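Local coordinates for protein lysine-sensitive aspartokinase 3 (Escherichia coli, PDB 2J0W) that catalyses the phosphorylation of L-aspartate by ATP to 4-phospho-L-aspartate, opening the route to lysine, and is inhibited allosterically by lysine, at residues L35-A40 with Y203-L208; F140-V145 with V179-F184; A249-F254 with F299-L304; L388-G393 with N426-V431. All blocks are in the same frame, centred on the assembly; numbering follows the deposited sequence.

Interaction 1 (L35-A40 with Y203-L208). With ASP (aspartic acid), chain B.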
loop_
_atom_site.group_PDB
_atom_site.type_symbol
_atom_site.label_atom_id
_atom_site.label_comp_id
_atom_site.label_asym_id
_atom_site.label_seq_id
_atom_site.Cartn_x
_atom_site.Cartn_y
_atom_site.Cartn_z
ATOM N N LEU A 35 14.348 40.286 4.584
ATOM C CA LEU A 35 14.917 39.190 5.351
ATOM C C LEU A 35 15.723 38.262 4.455
ATOM O O LEU A 35 15.241 37.795 3.417
ATOM C CB LEU A 35 13.809 38.399 6.054
ATOM C CG LEU A 35 14.220 37.230 6.959
ATOM C CD1 LEU A 35 15.145 37.680 8.083
ATOM C CD2 LEU A 35 12.972 36.633 7.541
ATOM N N VAL A 36 16.961 38.003 4.853
ATOM C CA VAL A 36 17.803 37.113 4.079
ATOM C C VAL A 36 18.111 35.895 4.941
ATOM O O VAL A 36 18.306 36.008 6.155
ATOM C CB VAL A 36 19.120 37.805 3.654
ATOM C CG1 VAL A 36 19.957 36.865 2.781
ATOM C CG2 VAL A 36 18.798 39.081 2.897
ATOM N N VAL A 37 18.131 34.731 4.311
ATOM C CA VAL A 37 18.408 33.504 5.022
ATOM C C VAL A 37 19.608 32.859 4.362
ATOM O O VAL A 37 19.596 32.599 3.159
ATOM C CB VAL A 37 17.184 32.577 4.972
ATOM C CG1 VAL A 37 17.519 31.211 5.541
ATOM C CG2 VAL A 37 16.055 33.210 5.759
ATOM N N LEU A 38 20.657 32.620 5.143
ATOM C CA LEU A 38 21.868 32.023 4.596
ATOM C C LEU A 38 22.177 30.667 5.179
ATOM O O LEU A 38 21.902 30.411 6.347
ATOM C CB LEU A 38 23.078 32.910 4.869
ATOM C CG LEU A 38 23.147 34.338 4.340
ATOM C CD1 LEU A 38 24.451 34.956 4.830
ATOM C CD2 LEU A 38 23.075 34.349 2.819
ATOM N N SER A 39 22.738 29.804 4.342
ATOM C CA SER A 39 23.172 28.483 4.759
ATOM C C SER A 39 24.644 28.785 4.982
ATOM O O SER A 39 25.087 29.901 4.728
ATOM C CB SER A 39 23.065 27.459 3.620
ATOM O OG SER A 39 21.731 27.157 3.253
ATOM N N ALA A 40 25.409 27.807 5.441
ATOM C CA ALA A 40 26.825 28.029 5.651
ATOM C C ALA A 40 27.475 27.889 4.284
ATOM O O ALA A 40 26.888 27.317 3.363
ATOM C CB ALA A 40 27.376 26.992 6.620
ATOM N N TYR A 203 13.640 25.230 4.310
ATOM C CA TYR A 203 12.533 25.144 5.228
ATOM C C TYR A 203 12.469 26.412 6.076
ATOM O O TYR A 203 11.402 27.011 6.231
ATOM C CB TYR A 203 12.701 23.890 6.088
ATOM C CG TYR A 203 11.476 23.494 6.868
ATOM C CD1 TYR A 203 10.210 23.955 6.506
ATOM C CD2 TYR A 203 11.578 22.634 7.962
ATOM C CE1 TYR A 203 9.080 23.568 7.217
ATOM C CE2 TYR A 203 10.456 22.241 8.675
ATOM C CZ TYR A 203 9.211 22.706 8.297
ATOM O OH TYR A 203 8.094 22.283 8.977
ATOM N N THR A 204 13.613 26.843 6.596
ATOM C CA THR A 204 13.647 28.039 7.425
ATOM C C THR A 204 13.093 29.247 6.679
ATOM O O THR A 204 12.389 30.078 7.247
ATOM C CB THR A 204 15.084 28.376 7.872
ATOM O OG1 THR A 204 15.612 27.292 8.640
ATOM C CG2 THR A 204 15.093 29.642 8.717
ATOM N N ALA A 205 13.424 29.345 5.402
ATOM C CA ALA A 205 12.978 30.481 4.615
ATOM C C ALA A 205 11.470 30.506 4.489
ATOM O O ALA A 205 10.857 31.553 4.636
ATOM C CB ALA A 205 13.624 30.453 3.246
ATOM N N ALA A 206 10.870 29.356 4.212
ATOM C CA ALA A 206 9.420 29.279 4.099
ATOM C C ALA A 206 8.766 29.555 5.453
ATOM O O ALA A 206 7.755 30.253 5.528
ATOM C CB ALA A 206 9.010 27.906 3.598
ATOM N N LEU A 207 9.357 29.018 6.522
ATOM C CA LEU A 207 8.825 29.170 7.881
ATOM C C LEU A 207 8.681 30.607 8.363
ATOM O O LEU A 207 7.622 31.004 8.863
ATOM C CB LEU A 207 9.693 28.388 8.878
ATOM C CG LEU A 207 9.719 26.864 8.688
ATOM C CD1 LEU A 207 10.906 26.272 9.432
ATOM C CD2 LEU A 207 8.405 26.253 9.159
ATOM N N LEU A 208 9.756 31.377 8.227
ATOM C CA LEU A 208 9.768 32.773 8.656
ATOM C C LEU A 208 8.900 33.635 7.734
ATOM O O LEU A 208 8.378 34.681 8.143
ATOM C CB LEU A 208 11.210 33.291 8.672
ATOM C CG LEU A 208 12.175 32.503 9.565
ATOM C CD1 LEU A 208 13.581 32.561 9.000
ATOM C CD2 LEU A 208 12.134 33.064 10.960
HETATM N N ASP B . 23.761 24.051 5.950
HETATM C CA ASP B . 22.887 22.880 5.986
HETATM C C ASP B . 23.509 21.833 5.038
HETATM O O ASP B . 24.655 22.056 4.576
HETATM C CB ASP B . 21.437 23.299 5.592
HETATM C CG ASP B . 21.208 23.749 4.132
HETATM O OD1 ASP B . 22.199 23.745 3.336
HETATM O OD2 ASP B . 20.031 24.113 3.769
HETATM O OXT ASP B . 22.817 20.801 4.732
#
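Helix-on-sheet packing beside the aspartate pocket is the theme where L35 and V37 of strand 33-38 meet T204, A205 and L208 of helix 200-211. The contact is buried and apolar, with the short strand and helix axes running nearly antiparallel at 158°. V37 stands at its middle and divides its two methyls between helix residues. With CG1 anti to the backbone N (chi1 172°), that methyl faces T204 CG2 at 4.3 Å, while V37 CG2 turns the other way and reaches L208 CD1 at 4.1 Å. The same CG2 also lies 4.3 Å from A205 CA, an approach that the small A205 side chain probably permits. Two residues earlier on the strand, L35 meets the same L208 at about a right angle, its CD2 resting 3.9 Å from L208 CB. T204 keeps its polar branch for other work: OG1 is hydrogen-bonded to F184 N and G200 O. Past the end of the strand, S39 OG lies 3.4 Å from OD1 of the bound aspartate and is hydrogen-bonded to S201 OG, at the start of the helix. Strand end and helix start thus converge on the substrate, an arrangement in keeping with the alpha/beta sandwich of the amino acid kinase family.

Interaction 2 (F140-V145 with V179-F184). With ASP (aspartic acid), chain B.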
loop_
_atom_site.group_PDB
_atom_site.type_symbol
_atom_site.label_atom_id
_atom_site.label_comp_id
_atom_site.label_asym_id
_atom_site.label_seq_id
_atom_site.Cartn_x
_atom_site.Cartn_y
_atom_site.Cartn_z
ATOM N N PHE A 140 21.063 38.741 12.936
ATOM C CA PHE A 140 20.040 38.265 13.864
ATOM C C PHE A 140 20.153 36.763 14.070
ATOM O O PHE A 140 20.339 36.019 13.112
ATOM C CB PHE A 140 18.647 38.592 13.335
ATOM C CG PHE A 140 17.555 38.288 14.311
ATOM C CD1 PHE A 140 17.366 39.091 15.429
ATOM C CD2 PHE A 140 16.730 37.187 14.129
ATOM C CE1 PHE A 140 16.360 38.800 16.363
ATOM C CE2 PHE A 140 15.718 36.885 15.057
ATOM C CZ PHE A 140 15.534 37.694 16.174
ATOM N N ASP A 141 20.014 36.326 15.319
ATOM C CA ASP A 141 20.110 34.901 15.682
ATOM C C ASP A 141 18.743 34.184 15.639
ATOM O O ASP A 141 17.995 34.228 16.623
ATOM C CB ASP A 141 20.704 34.792 17.094
ATOM C CG ASP A 141 21.000 33.360 17.505
ATOM O OD1 ASP A 141 20.300 32.423 17.050
ATOM O OD2 ASP A 141 21.937 33.174 18.309
ATOM N N VAL A 142 18.422 33.509 14.531
ATOM C CA VAL A 142 17.127 32.836 14.435
ATOM C C VAL A 142 16.772 32.051 15.658
ATOM O O VAL A 142 15.597 31.901 15.977
ATOM C CB VAL A 142 17.013 31.830 13.277
ATOM C CG1 VAL A 142 16.489 32.511 12.033
ATOM C CG2 VAL A 142 18.331 31.150 13.045
ATOM N N ARG A 143 17.770 31.531 16.349
ATOM C CA ARG A 143 17.471 30.738 17.528
ATOM C C ARG A 143 16.569 31.463 18.520
ATOM O O ARG A 143 15.853 30.823 19.293
ATOM C CB ARG A 143 18.767 30.274 18.179
ATOM C CG ARG A 143 19.518 29.311 17.284
ATOM C CD ARG A 143 20.814 28.879 17.900
ATOM N NE ARG A 143 21.740 29.999 17.999
ATOM C CZ ARG A 143 22.977 29.904 18.475
ATOM N NH1 ARG A 143 23.454 28.734 18.899
ATOM N NH2 ARG A 143 23.730 30.990 18.543
ATOM N N LYS A 144 16.575 32.791 18.489
ATOM C CA LYS A 144 15.708 33.553 19.389
ATOM C C LYS A 144 14.256 33.366 18.961
ATOM O O LYS A 144 13.337 33.557 19.756
ATOM C CB LYS A 144 16.034 35.043 19.347
ATOM C CG LYS A 144 17.433 35.412 19.773
ATOM C CD LYS A 144 17.636 36.913 19.608
ATOM C CE LYS A 144 19.100 37.310 19.734
ATOM N NZ LYS A 144 19.310 38.699 19.232
ATOM N N VAL A 145 14.052 32.982 17.705
ATOM C CA VAL A 145 12.707 32.800 17.196
ATOM C C VAL A 145 12.302 31.409 16.750
ATOM O O VAL A 145 11.170 30.992 17.002
ATOM C CB VAL A 145 12.450 33.765 16.051
ATOM C CG1 VAL A 145 11.415 33.192 15.107
ATOM C CG2 VAL A 145 11.975 35.101 16.625
ATOM N N VAL A 179 17.756 42.636 7.704
ATOM C CA VAL A 179 18.060 41.605 8.677
ATOM C C VAL A 179 18.598 40.338 8.044
ATOM O O VAL A 179 17.974 39.736 7.182
ATOM C CB VAL A 179 16.819 41.279 9.495
ATOM C CG1 VAL A 179 17.133 40.203 10.524
ATOM C CG2 VAL A 179 16.326 42.549 10.166
ATOM N N ILE A 180 19.780 39.946 8.480
ATOM C CA ILE A 180 20.421 38.751 7.971
ATOM C C ILE A 180 20.425 37.734 9.105
ATOM O O ILE A 180 20.868 38.035 10.224
ATOM C CB ILE A 180 21.860 39.068 7.523
ATOM C CG1 ILE A 180 21.826 40.276 6.586
ATOM C CG2 ILE A 180 22.490 37.867 6.828
ATOM C CD1 ILE A 180 20.776 40.165 5.515
ATOM N N THR A 181 19.906 36.541 8.831
ATOM C CA THR A 181 19.874 35.504 9.848
ATOM C C THR A 181 20.196 34.142 9.229
ATOM O O THR A 181 20.430 34.043 8.015
ATOM C CB THR A 181 18.509 35.484 10.573
ATOM O OG1 THR A 181 18.589 34.582 11.678
ATOM C CG2 THR A 181 17.361 35.065 9.621
ATOM N N GLN A 182 20.196 33.094 10.045
ATOM C CA GLN A 182 20.543 31.761 9.546
ATOM C C GLN A 182 19.447 30.712 9.449
ATOM O O GLN A 182 18.604 30.583 10.333
ATOM C CB GLN A 182 21.693 31.200 10.389
ATOM C CG GLN A 182 21.532 31.392 11.887
ATOM C CD GLN A 182 21.679 32.834 12.332
ATOM O OE1 GLN A 182 21.053 33.255 13.308
ATOM N NE2 GLN A 182 22.512 33.596 11.631
ATOM N N GLY A 183 19.456 29.947 8.369
ATOM C CA GLY A 183 18.458 28.902 8.238
ATOM C C GLY A 183 19.051 27.628 8.809
ATOM O O GLY A 183 20.190 27.647 9.287
ATOM N N PHE A 184 18.285 26.537 8.781
ATOM C CA PHE A 184 18.749 25.230 9.256
ATOM C C PHE A 184 18.811 25.012 10.778
ATOM O O PHE A 184 18.676 23.871 11.246
ATOM C CB PHE A 184 20.120 24.950 8.639
ATOM C CG PHE A 184 20.754 23.669 9.086
ATOM C CD1 PHE A 184 20.099 22.453 8.908
ATOM C CD2 PHE A 184 22.065 23.661 9.565
ATOM C CE1 PHE A 184 20.746 21.235 9.183
ATOM C CE2 PHE A 184 22.732 22.445 9.847
ATOM C CZ PHE A 184 22.070 21.231 9.651
HETATM N N ASP B . 23.761 24.051 5.950
HETATM C CA ASP B . 22.887 22.880 5.986
HETATM C C ASP B . 23.509 21.833 5.038
HETATM O O ASP B . 24.655 22.056 4.576
HETATM C CB ASP B . 21.437 23.299 5.592
HETATM C CG ASP B . 21.208 23.749 4.132
HETATM O OD1 ASP B . 22.199 23.745 3.336
HETATM O OD2 ASP B . 20.031 24.113 3.769
HETATM O OXT ASP B . 22.817 20.801 4.732
#
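Beyond edge strand 137-139 of the kinase sheet, F140 and V142 dock onto T181 and Q182 of strand 178-182, which leads into the aspartate pocket. F140 N gives a hydrogen bond of 2.8 Å to I180 O. F140 O in turn receives T181 OG1 at 2.7 Å, the hydroxyl standing well above the carbonyl plane. Q182 CG stands between the backbone N and the carbonyl carbon (chi1 45°) and the chain bends again at chi2, which carries OE1 to V142 N at 2.9 Å. V142 N also makes a weak bond to T181 OG1. Backbone and side-chain groups thus extend the parallel edge pairing of this amino acid kinase sheet into a loop, and F140 CB packs 3.6 Å from V179 CG1. At the far end, the F184 ring lies flat against the substrate, whose CA sits 3.7 Å above the ring plane, over its centre. A serine at F184 would probably leave the CA and CB of the bound aspartate without this apolar wall. Within the loop, D141 OD2 forms a salt bridge with R143 NH2 at 2.8 Å, and R143 NH1 has a further hydrogen-bond partner in T193.

Interaction 3 (A249-F254 with F299-L304)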
loop_
_atom_site.group_PDB
_atom_site.type_symbol
_atom_site.label_atom_id
_atom_site.label_comp_id
_atom_site.label_asym_id
_atom_site.label_seq_id
_atom_site.Cartn_x
_atom_site.Cartn_y
_atom_site.Cartn_z
ATOM N N ALA A 249 5.643 19.935 -4.405
ATOM C CA ALA A 249 5.663 19.384 -3.065
ATOM C C ALA A 249 6.059 17.926 -3.172
ATOM O O ALA A 249 6.930 17.447 -2.444
ATOM C CB ALA A 249 4.293 19.500 -2.438
ATOM N N GLU A 250 5.425 17.232 -4.112
ATOM C CA GLU A 250 5.696 15.822 -4.331
ATOM C C GLU A 250 7.036 15.584 -5.017
ATOM O O GLU A 250 7.646 14.523 -4.838
ATOM C CB GLU A 250 4.551 15.174 -5.122
ATOM C CG GLU A 250 3.392 14.709 -4.233
ATOM C CD GLU A 250 2.351 13.864 -4.971
ATOM O OE1 GLU A 250 2.739 13.085 -5.870
ATOM O OE2 GLU A 250 1.145 13.964 -4.635
ATOM N N MET A 251 7.494 16.564 -5.796
ATOM C CA MET A 251 8.788 16.458 -6.474
ATOM C C MET A 251 9.869 16.454 -5.410
ATOM O O MET A 251 10.773 15.616 -5.427
ATOM C CB MET A 251 9.038 17.649 -7.405
ATOM C CG MET A 251 8.322 17.581 -8.746
ATOM S SD MET A 251 8.942 18.827 -9.889
ATOM C CE MET A 251 10.518 18.040 -10.423
ATOM N N ALA A 252 9.772 17.398 -4.481
ATOM C CA ALA A 252 10.757 17.494 -3.421
ATOM C C ALA A 252 10.725 16.211 -2.605
ATOM O O ALA A 252 11.753 15.563 -2.406
ATOM C CB ALA A 252 10.465 18.699 -2.529
ATOM N N THR A 253 9.528 15.835 -2.173
ATOM C CA THR A 253 9.354 14.650 -1.360
ATOM C C THR A 253 9.963 13.395 -1.951
ATOM O O THR A 253 10.479 12.551 -1.218
ATOM C CB THR A 253 7.870 14.389 -1.082
ATOM O OG1 THR A 253 7.307 15.524 -0.413
ATOM C CG2 THR A 253 7.704 13.158 -0.193
ATOM N N PHE A 254 9.923 13.268 -3.270
ATOM C CA PHE A 254 10.467 12.075 -3.901
ATOM C C PHE A 254 11.869 12.188 -4.467
ATOM O O PHE A 254 12.321 11.294 -5.186
ATOM C CB PHE A 254 9.507 11.569 -4.973
ATOM C CG PHE A 254 8.171 11.151 -4.421
ATOM C CD1 PHE A 254 6.989 11.661 -4.952
ATOM C CD2 PHE A 254 8.093 10.279 -3.342
ATOM C CE1 PHE A 254 5.751 11.309 -4.408
ATOM C CE2 PHE A 254 6.858 9.923 -2.793
ATOM C CZ PHE A 254 5.687 10.441 -3.328
ATOM N N PHE A 299 2.604 14.999 -17.539
ATOM C CA PHE A 299 3.885 14.603 -16.967
ATOM C C PHE A 299 4.779 15.824 -16.797
ATOM O O PHE A 299 5.254 16.372 -17.788
ATOM C CB PHE A 299 4.603 13.606 -17.882
ATOM C CG PHE A 299 3.798 12.376 -18.210
ATOM C CD1 PHE A 299 3.016 11.756 -17.245
ATOM C CD2 PHE A 299 3.873 11.804 -19.477
ATOM C CE1 PHE A 299 2.321 10.584 -17.528
ATOM C CE2 PHE A 299 3.187 10.631 -19.776
ATOM C CZ PHE A 299 2.406 10.018 -18.797
ATOM N N ARG A 300 5.012 16.251 -15.555
ATOM C CA ARG A 300 5.874 17.407 -15.317
ATOM C C ARG A 300 7.323 16.990 -15.255
ATOM O O ARG A 300 8.164 17.548 -15.952
ATOM C CB ARG A 300 5.544 18.103 -14.000
ATOM C CG ARG A 300 4.351 19.024 -14.023
ATOM C CD ARG A 300 4.664 20.435 -14.498
ATOM N NE ARG A 300 3.528 21.296 -14.180
ATOM C CZ ARG A 300 3.378 22.559 -14.567
ATOM N NH1 ARG A 300 4.304 23.149 -15.310
ATOM N NH2 ARG A 300 2.293 23.232 -14.201
ATOM N N ALA A 301 7.614 16.003 -14.416
ATOM C CA ALA A 301 8.988 15.571 -14.255
ATOM C C ALA A 301 9.163 14.219 -13.599
ATOM O O ALA A 301 8.205 13.535 -13.265
ATOM C CB ALA A 301 9.740 16.613 -13.459
ATOM N N LEU A 302 10.424 13.853 -13.426
ATOM C CA LEU A 302 10.809 12.608 -12.792
ATOM C C LEU A 302 11.699 12.994 -11.617
ATOM O O LEU A 302 12.467 13.951 -11.699
ATOM C CB LEU A 302 11.593 11.734 -13.767
ATOM C CG LEU A 302 10.866 11.371 -15.063
ATOM C CD1 LEU A 302 11.831 10.669 -15.996
ATOM C CD2 LEU A 302 9.662 10.485 -14.756
ATOM N N ALA A 303 11.580 12.255 -10.521
ATOM C CA ALA A 303 12.369 12.506 -9.318
ATOM C C ALA A 303 12.988 11.198 -8.852
ATOM O O ALA A 303 12.347 10.143 -8.885
ATOM C CB ALA A 303 11.488 13.087 -8.227
ATOM N N LEU A 304 14.239 11.278 -8.416
ATOM C CA LEU A 304 14.973 10.112 -7.941
ATOM C C LEU A 304 15.303 10.253 -6.459
ATOM O O LEU A 304 15.743 11.310 -6.013
ATOM C CB LEU A 304 16.263 9.974 -8.746
ATOM C CG LEU A 304 17.291 8.930 -8.319
ATOM C CD1 LEU A 304 16.804 7.520 -8.665
ATOM C CD2 LEU A 304 18.602 9.235 -9.039
#
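M251 in the last turn of helix 245-253 and F254 just after it rest on two alanines, A301 and A303, of strand 299-313. The apolar contacts come first. M251 leaves the helix with CG anti to the carbonyl carbon, and its chain then bends at chi3 (78°), which brings the terminal CE round to A301 CB at 3.4 Å. Nearer the end of the helix, F254 CB meets A303 CB at 4.1 Å, while the ring itself leads off elsewhere.

A second group of contacts sets backbone against methyl or backbone. A303 CB lies 3.6 Å from F254 O and 3.8 Å from M251 O, and F254 O also comes 3.4 Å from L304 C. F254 is the first residue to leave helical geometry, and the small alanines probably let the helix end come this close to the strand. The strand has a classic beta bulge here, R300 and A301 both facing I392. The contact joins the helix to the ACT-domain sheet, and M251 also touches the bound ADP, so one side chain spans nucleotide and regulatory sheet.

Polar groups form no hydrogen bond between the segments and look elsewhere. T253 OG1 bonds back to A249 O at 2.8 Å, on the opposite face of that carbonyl from T253 N. E250 OE1 approaches the edge of the F254 ring, and E250 OE2 is hydrogen-bonded to S423 OG, while R300 NE forms a salt bridge with E247. Across the dimer, E250 packs on E346 and F254 on S345, both of the second subunit and both in positions that bind the inhibitor lysine.

Interaction 4 (L388-G393 with N426-V431)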
loop_
_atom_site.group_PDB
_atom_site.type_symbol
_atom_site.label_atom_id
_atom_site.label_comp_id
_atom_site.label_asym_id
_atom_site.label_seq_id
_atom_site.Cartn_x
_atom_site.Cartn_y
_atom_site.Cartn_z
ATOM N N LEU A 388 14.266 4.911 -5.468
ATOM C CA LEU A 388 12.887 5.216 -5.850
ATOM C C LEU A 388 12.815 6.156 -7.044
ATOM O O LEU A 388 13.537 7.154 -7.100
ATOM C CB LEU A 388 12.127 5.877 -4.700
ATOM C CG LEU A 388 10.729 6.381 -5.100
ATOM C CD1 LEU A 388 9.773 5.217 -5.102
ATOM C CD2 LEU A 388 10.232 7.440 -4.145
ATOM N N VAL A 389 11.937 5.837 -7.992
ATOM C CA VAL A 389 11.733 6.687 -9.158
ATOM C C VAL A 389 10.266 7.126 -9.159
ATOM O O VAL A 389 9.353 6.300 -9.114
ATOM C CB VAL A 389 12.069 5.961 -10.489
ATOM C CG1 VAL A 389 11.658 6.829 -11.672
ATOM C CG2 VAL A 389 13.560 5.699 -10.573
ATOM N N ALA A 390 10.051 8.432 -9.202
ATOM C CA ALA A 390 8.709 8.980 -9.184
ATOM C C ALA A 390 8.382 9.811 -10.417
ATOM O O ALA A 390 9.224 10.552 -10.907
ATOM C CB ALA A 390 8.540 9.833 -7.949
ATOM N N LEU A 391 7.158 9.685 -10.917
ATOM C CA LEU A 391 6.713 10.479 -12.054
ATOM C C LEU A 391 5.643 11.414 -11.541
ATOM O O LEU A 391 4.623 10.977 -11.016
ATOM C CB LEU A 391 6.099 9.618 -13.146
ATOM C CG LEU A 391 5.285 10.473 -14.132
ATOM C CD1 LEU A 391 6.213 11.383 -14.913
ATOM C CD2 LEU A 391 4.507 9.583 -15.079
ATOM N N ILE A 392 5.863 12.704 -11.688
ATOM C CA ILE A 392 4.878 13.646 -11.217
ATOM C C ILE A 392 4.181 14.324 -12.370
ATOM O O ILE A 392 4.809 14.702 -13.366
ATOM C CB ILE A 392 5.516 14.685 -10.308
ATOM C CG1 ILE A 392 6.047 13.969 -9.073
ATOM C CG2 ILE A 392 4.505 15.780 -9.942
ATOM C CD1 ILE A 392 6.434 14.888 -7.973
ATOM N N GLY A 393 2.869 14.464 -12.220
ATOM C CA GLY A 393 2.064 15.091 -13.239
ATOM C C GLY A 393 0.695 15.389 -12.682
ATOM O O GLY A 393 0.553 15.738 -11.504
ATOM N N ASN A 426 1.201 11.374 -8.751
ATOM C CA ASN A 426 2.418 10.584 -8.932
ATOM C C ASN A 426 2.288 9.074 -9.082
ATOM O O ASN A 426 1.288 8.464 -8.699
ATOM C CB ASN A 426 3.360 10.823 -7.760
ATOM C CG ASN A 426 3.031 9.932 -6.581
ATOM O OD1 ASN A 426 3.131 8.700 -6.673
ATOM N ND2 ASN A 426 2.621 10.540 -5.470
ATOM N N LEU A 427 3.364 8.492 -9.598
ATOM C CA LEU A 427 3.486 7.059 -9.787
ATOM C C LEU A 427 4.940 6.734 -9.471
ATOM O O LEU A 427 5.843 7.145 -10.205
ATOM C CB LEU A 427 3.178 6.675 -11.229
ATOM C CG LEU A 427 3.201 5.171 -11.513
ATOM C CD1 LEU A 427 2.379 4.900 -12.751
ATOM C CD2 LEU A 427 4.630 4.657 -11.679
ATOM N N CYS A 428 5.180 6.003 -8.390
ATOM C CA CYS A 428 6.554 5.680 -8.030
ATOM C C CYS A 428 6.863 4.209 -8.132
ATOM O O CYS A 428 5.970 3.371 -8.212
ATOM C CB CYS A 428 6.843 6.126 -6.603
ATOM S SG CYS A 428 6.145 7.717 -6.226
ATOM N N PHE A 429 8.149 3.905 -8.119
ATOM C CA PHE A 429 8.586 2.530 -8.158
ATOM C C PHE A 429 10.065 2.412 -7.823
ATOM O O PHE A 429 10.820 3.375 -7.941
ATOM C CB PHE A 429 8.264 1.908 -9.515
ATOM C CG PHE A 429 8.931 2.573 -10.669
ATOM C CD1 PHE A 429 10.125 2.075 -11.180
ATOM C CD2 PHE A 429 8.344 3.669 -11.284
ATOM C CE1 PHE A 429 10.726 2.660 -12.303
ATOM C CE2 PHE A 429 8.934 4.263 -12.404
ATOM C CZ PHE A 429 10.124 3.757 -12.914
ATOM N N LEU A 430 10.461 1.232 -7.370
ATOM C CA LEU A 430 11.841 0.983 -7.009
ATOM C C LEU A 430 12.556 0.225 -8.112
ATOM O O LEU A 430 11.927 -0.429 -8.948
ATOM C CB LEU A 430 11.916 0.177 -5.698
ATOM C CG LEU A 430 11.263 0.798 -4.451
ATOM C CD1 LEU A 430 11.593 -0.047 -3.218
ATOM C CD2 LEU A 430 11.756 2.232 -4.252
ATOM N N VAL A 431 13.880 0.342 -8.111
ATOM C CA VAL A 431 14.757 -0.342 -9.059
ATOM C C VAL A 431 16.112 -0.431 -8.365
ATOM O O VAL A 431 16.455 0.432 -7.558
ATOM C CB VAL A 431 14.920 0.440 -10.392
ATOM C CG1 VAL A 431 13.562 0.670 -11.032
ATOM C CG2 VAL A 431 15.616 1.766 -10.152
#
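F429 and V389 are brought together by their first torsions: F429 CG stands between its own backbone N and carbonyl carbon (chi1 61°), which swings the ring across to V389 on the partner strand, while V389 holds CG1 anti to the backbone N. The two side chains lie side by side, pointing the same way. V389 CB is 4.0 Å from the centroid of the F429 ring and 18° off its normal, a CH-pi contact over the face, and V389 CG1 reaches F429 CZ at 3.7 Å. An alanine in place of F429 would probably open a gap beside V389 and deprive V406 of helix 402-407 of an aromatic neighbour.

Alongside the ring, the antiparallel strands 386-393 and 426-432 of the ACT-domain sheet are joined by hydrogen-bonded pairs. V389 N bonds to F429 O at 2.7 Å, L391 N to L427 O at 2.9 Å, and each pair has its return bond, from F429 N to V389 O and from L427 N to L391 O.

On the opposite face, A390 CB touches C428 SG at 3.6 Å, and L388 CD1 packs against L430 CD2 at 3.7 Å. N426 adds a polar end to that face: its ND2 is hydrogen-bonded to E250 OE1 and to S345 OG of the second subunit. The chemistry therefore implies a strand pair held by main-chain bonds and apolar packing, with one buried amide tying it to the helix of residues 245-253 and the dimer partner.

In the fold
From the N terminus, interaction 1 closes a long loop between residues 35-40 and 203-208, joining the central kinase sheet to helix 200-211. Interaction 2 (140-145 with 179-184) closes a shorter loop wholly within that span; strands 33-38 and 178-182 are sheet neighbours, and both contacts reach the bound aspartate. Interactions 3 and 4 then follow in series, with no crossing. Interaction 3 links helix 245-253 to strand 299-313, and interaction 4 pairs two later strands; strands 299-313 and 386-393 adjoin in the ACT-domain sheet. The first pair of contacts lies in the kinase domain and the second in the interface region, the centres of interactions 2 and 4 about 36 Å apart.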